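Local coordinates for PmbA-related protein (Thermotoga maritima, PDB 1VL4), which probably acts as a metallopeptidase of the PmbA/TldD family and may modulate DNA gyrase, at residues L271-L285 / T305-L319. Residues are numbered along the deposited sequence; the frame is centred on the assembly and turned at random.
Sequences LGEQVGNPAVSIKDL and TEKFVLENGVLKTFL
E306 reaches across to K283: K283 NZ meets E306 OE2 at 2.7 Å, on the anti side and tilted from the carboxylate plane; the other oxygen, OE1, is bridged to R114. K307 forms a second salt bridge, NZ to D284 OD2 at 2.7 Å, coming from above the carboxylate plane. Bends at chi1 (62°) and chi2 fold NZ back to T305 O and OG1 and to N335; T305 OG1 is itself hydrogen-bonded to T333 O. A methionine in its place would probably leave the D284 carboxylate without its charge partner and the T305 oxygens without this donor. At F308 the K283 chain lies over one ring face, CE 3.8 Å from the centroid, with E311 CG on the opposite face. Strands 307-311 and 282-285 pair antiparallel here, and a classic beta bulge interrupts them: V309 N and L310 N both donate to I282 O, while L310 CD2 packs on I282 CD1. In the type I' turn 311-314, N312 N gives S281 OG a nearly straight bond (2.9 Å, 170°), and a water links N312 OD1, P278 O and S281 OG. G313 O accepts from G276 N, L315 exchanges backbone bonds with G272 and E273, and the F318 ring takes L271 CD2 over its face, 4.1 Å from the centroid.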
# COMPACT_ATOMS: atom_id res chain seq x y z
N LEU A 271 -25.36 11.00 18.70
CA LEU A 271 -24.88 12.26 19.22
C LEU A 271 -25.62 12.47 20.53
O LEU A 271 -26.82 12.22 20.63
CB LEU A 271 -25.11 13.43 18.24
CG LEU A 271 -24.18 13.50 17.03
CD1 LEU A 271 -24.71 14.52 16.01
CD2 LEU A 271 -22.75 13.86 17.43
N GLY A 272 -24.90 12.88 21.55
CA GLY A 272 -25.51 13.20 22.81
C GLY A 272 -25.72 12.01 23.72
O GLY A 272 -26.12 12.20 24.84
N GLU A 273 -25.39 10.81 23.27
CA GLU A 273 -25.62 9.62 24.09
C GLU A 273 -24.32 9.19 24.79
O GLU A 273 -23.23 9.59 24.37
CB GLU A 273 -26.09 8.48 23.20
CG GLU A 273 -27.38 8.81 22.45
CD GLU A 273 -27.95 7.63 21.71
OE1 GLU A 273 -27.25 6.59 21.57
OE2 GLU A 273 -29.11 7.74 21.25
N GLN A 274 -24.45 8.36 25.83
CA GLN A 274 -23.28 7.80 26.52
C GLN A 274 -22.69 6.60 25.81
O GLN A 274 -23.03 5.45 26.09
CB GLN A 274 -23.62 7.41 27.95
CG GLN A 274 -23.65 8.59 28.86
CD GLN A 274 -22.50 8.61 29.79
OE1 GLN A 274 -21.34 8.52 29.37
NE2 GLN A 274 -22.79 8.69 31.08
N VAL A 275 -21.79 6.89 24.90
CA VAL A 275 -21.14 5.87 24.12
C VAL A 275 -20.01 5.21 24.90
O VAL A 275 -19.72 4.02 24.74
CB VAL A 275 -20.64 6.50 22.81
CG1 VAL A 275 -19.58 5.64 22.15
CG2 VAL A 275 -21.82 6.69 21.90
N GLY A 276 -19.34 6.00 25.72
CA GLY A 276 -18.30 5.46 26.55
C GLY A 276 -18.58 5.59 28.02
O GLY A 276 -19.54 6.23 28.46
N ASN A 277 -17.70 4.97 28.79
CA ASN A 277 -17.69 5.15 30.24
C ASN A 277 -17.46 6.63 30.58
O ASN A 277 -16.78 7.32 29.86
CB ASN A 277 -16.58 4.30 30.83
CG ASN A 277 -16.69 4.16 32.30
OD1 ASN A 277 -16.31 5.06 33.04
ND2 ASN A 277 -17.24 3.06 32.74
N PRO A 278 -18.10 7.12 31.64
CA PRO A 278 -17.84 8.46 32.14
C PRO A 278 -16.39 8.83 32.32
O PRO A 278 -16.05 10.03 32.18
CB PRO A 278 -18.56 8.50 33.47
CG PRO A 278 -19.77 7.64 33.23
CD PRO A 278 -19.22 6.49 32.35
N ALA A 279 -15.55 7.82 32.62
CA ALA A 279 -14.10 8.01 32.73
C ALA A 279 -13.40 8.38 31.41
O ALA A 279 -12.25 8.81 31.44
CB ALA A 279 -13.44 6.78 33.32
N VAL A 280 -14.07 8.26 30.27
CA VAL A 280 -13.40 8.33 28.99
C VAL A 280 -13.74 9.64 28.30
O VAL A 280 -14.91 9.88 28.03
CB VAL A 280 -13.82 7.17 28.10
CG1 VAL A 280 -13.32 7.38 26.61
CG2 VAL A 280 -13.31 5.88 28.66
N SER A 281 -12.72 10.48 28.06
CA SER A 281 -12.86 11.66 27.20
C SER A 281 -11.82 11.54 26.10
O SER A 281 -10.66 11.22 26.38
CB SER A 281 -12.65 12.97 27.98
OG SER A 281 -13.68 13.21 28.95
N ILE A 282 -12.24 11.83 24.87
CA ILE A 282 -11.39 11.78 23.73
C ILE A 282 -11.56 13.11 22.99
O ILE A 282 -12.72 13.52 22.65
CB ILE A 282 -11.76 10.60 22.79
CG1 ILE A 282 -11.63 9.27 23.55
CG2 ILE A 282 -10.86 10.58 21.59
CD1 ILE A 282 -12.11 8.05 22.74
N LYS A 283 -10.41 13.74 22.73
CA LYS A 283 -10.34 15.04 22.08
C LYS A 283 -9.63 14.92 20.74
O LYS A 283 -8.78 14.03 20.49
CB LYS A 283 -9.56 16.04 22.97
CG LYS A 283 -10.17 16.35 24.33
CD LYS A 283 -9.61 17.66 24.90
CE LYS A 283 -10.33 18.91 24.43
NZ LYS A 283 -9.65 20.11 25.04
N ASP A 284 -9.98 15.85 19.86
CA ASP A 284 -9.20 16.08 18.62
C ASP A 284 -8.39 17.33 18.89
O ASP A 284 -8.95 18.39 19.18
CB ASP A 284 -10.14 16.26 17.41
CG ASP A 284 -9.36 16.60 16.09
OD1 ASP A 284 -8.13 16.37 16.02
OD2 ASP A 284 -9.96 17.16 15.14
N LEU A 285 -7.06 17.16 18.88
CA LEU A 285 -6.14 18.25 19.19
C LEU A 285 -5.40 18.67 17.92
O LEU A 285 -4.84 17.83 17.24
CB LEU A 285 -5.10 17.77 20.21
CG LEU A 285 -5.20 18.14 21.66
CD1 LEU A 285 -6.58 17.97 22.29
CD2 LEU A 285 -4.12 17.37 22.38
N THR A 305 -9.24 22.79 14.78
CA THR A 305 -9.88 23.15 16.04
C THR A 305 -9.67 22.05 17.08
O THR A 305 -9.49 20.86 16.75
CB THR A 305 -11.41 23.40 15.86
OG1 THR A 305 -12.06 22.22 15.43
CG2 THR A 305 -11.68 24.50 14.85
N GLU A 306 -9.66 22.47 18.33
CA GLU A 306 -9.64 21.58 19.50
C GLU A 306 -11.05 21.38 20.04
O GLU A 306 -11.80 22.34 20.33
CB GLU A 306 -8.72 22.11 20.56
CG GLU A 306 -8.63 21.26 21.87
CD GLU A 306 -7.56 21.76 22.82
OE1 GLU A 306 -6.87 22.75 22.47
OE2 GLU A 306 -7.40 21.13 23.90
N LYS A 307 -11.42 20.13 20.23
CA LYS A 307 -12.76 19.84 20.76
C LYS A 307 -12.82 18.45 21.35
O LYS A 307 -12.03 17.60 21.00
CB LYS A 307 -13.85 19.98 19.69
CG LYS A 307 -13.71 19.02 18.55
CD LYS A 307 -12.65 19.45 17.56
CE LYS A 307 -12.91 18.98 16.15
NZ LYS A 307 -11.70 19.27 15.34
N PHE A 308 -13.81 18.24 22.21
CA PHE A 308 -14.16 16.87 22.60
C PHE A 308 -14.96 16.14 21.52
O PHE A 308 -15.95 16.64 20.96
CB PHE A 308 -14.94 16.85 23.91
CG PHE A 308 -14.13 17.30 25.09
CD1 PHE A 308 -13.34 16.39 25.79
CD2 PHE A 308 -14.20 18.61 25.52
CE1 PHE A 308 -12.63 16.79 26.85
CE2 PHE A 308 -13.49 19.03 26.63
CZ PHE A 308 -12.69 18.12 27.28
N VAL A 309 -14.51 14.93 21.23
CA VAL A 309 -15.35 13.98 20.53
C VAL A 309 -16.21 13.21 21.55
O VAL A 309 -17.43 13.13 21.40
CB VAL A 309 -14.51 13.05 19.63
CG1 VAL A 309 -15.45 12.11 18.84
CG2 VAL A 309 -13.69 13.88 18.66
N LEU A 310 -15.57 12.69 22.60
CA LEU A 310 -16.25 12.17 23.76
C LEU A 310 -15.88 13.01 24.94
O LEU A 310 -14.70 13.26 25.20
CB LEU A 310 -15.82 10.72 24.01
CG LEU A 310 -16.62 9.53 23.50
CD1 LEU A 310 -17.50 9.82 22.31
CD2 LEU A 310 -15.65 8.35 23.22
N GLU A 311 -16.88 13.49 25.63
CA GLU A 311 -16.64 14.25 26.82
C GLU A 311 -17.37 13.51 27.93
O GLU A 311 -18.60 13.45 27.94
CB GLU A 311 -17.16 15.67 26.67
CG GLU A 311 -16.76 16.52 27.91
CD GLU A 311 -17.07 18.00 27.77
OE1 GLU A 311 -17.65 18.40 26.73
OE2 GLU A 311 -16.73 18.77 28.70
N ASN A 312 -16.58 12.94 28.85
CA ASN A 312 -17.10 12.07 29.91
C ASN A 312 -18.04 11.01 29.31
O ASN A 312 -19.08 10.76 29.83
CB ASN A 312 -17.81 12.86 31.01
CG ASN A 312 -16.94 14.01 31.56
OD1 ASN A 312 -15.74 13.84 31.75
ND2 ASN A 312 -17.55 15.15 31.83
N GLY A 313 -17.60 10.43 28.21
CA GLY A 313 -18.23 9.31 27.60
C GLY A 313 -19.38 9.70 26.69
O GLY A 313 -19.91 8.84 26.00
N VAL A 314 -19.74 10.98 26.65
CA VAL A 314 -20.86 11.46 25.85
C VAL A 314 -20.33 11.87 24.48
O VAL A 314 -19.36 12.62 24.41
CB VAL A 314 -21.63 12.59 26.57
CG1 VAL A 314 -22.76 13.16 25.70
CG2 VAL A 314 -22.19 12.11 27.92
N LEU A 315 -20.94 11.34 23.40
CA LEU A 315 -20.58 11.77 22.07
C LEU A 315 -21.10 13.21 21.75
O LEU A 315 -22.32 13.46 21.66
CB LEU A 315 -21.09 10.76 21.03
CG LEU A 315 -20.80 11.08 19.57
CD1 LEU A 315 -19.34 10.93 19.20
CD2 LEU A 315 -21.68 10.19 18.65
N LYS A 316 -20.16 14.13 21.52
CA LYS A 316 -20.44 15.54 21.36
C LYS A 316 -20.53 15.97 19.93
O LYS A 316 -21.27 16.87 19.67
CB LYS A 316 -19.37 16.43 22.02
CG LYS A 316 -19.06 16.05 23.46
CD LYS A 316 -20.31 16.06 24.35
CE LYS A 316 -20.85 17.45 24.52
NZ LYS A 316 -21.79 17.56 25.68
N THR A 317 -19.73 15.41 19.03
CA THR A 317 -19.75 15.87 17.62
C THR A 317 -19.14 14.82 16.76
O THR A 317 -18.33 14.04 17.23
CB THR A 317 -18.90 17.19 17.42
OG1 THR A 317 -18.96 17.66 16.05
CG2 THR A 317 -17.43 16.98 17.80
N PHE A 318 -19.50 14.84 15.47
CA PHE A 318 -18.67 14.17 14.46
C PHE A 318 -17.66 15.17 13.91
O PHE A 318 -17.73 16.37 14.17
CB PHE A 318 -19.54 13.59 13.34
CG PHE A 318 -20.53 12.59 13.82
CD1 PHE A 318 -20.10 11.41 14.44
CD2 PHE A 318 -21.90 12.80 13.67
CE1 PHE A 318 -21.02 10.48 14.89
CE2 PHE A 318 -22.83 11.85 14.13
CZ PHE A 318 -22.39 10.70 14.73
N LEU A 319 -16.71 14.64 13.17
CA LEU A 319 -15.75 15.42 12.43
C LEU A 319 -16.27 15.65 10.98
O LEU A 319 -16.88 14.78 10.38
CB LEU A 319 -14.40 14.70 12.43
CG LEU A 319 -13.83 14.45 13.85
CD1 LEU A 319 -12.45 13.88 13.76
CD2 LEU A 319 -13.82 15.69 14.69
O HOH W 1 -13.97 11.73 31.87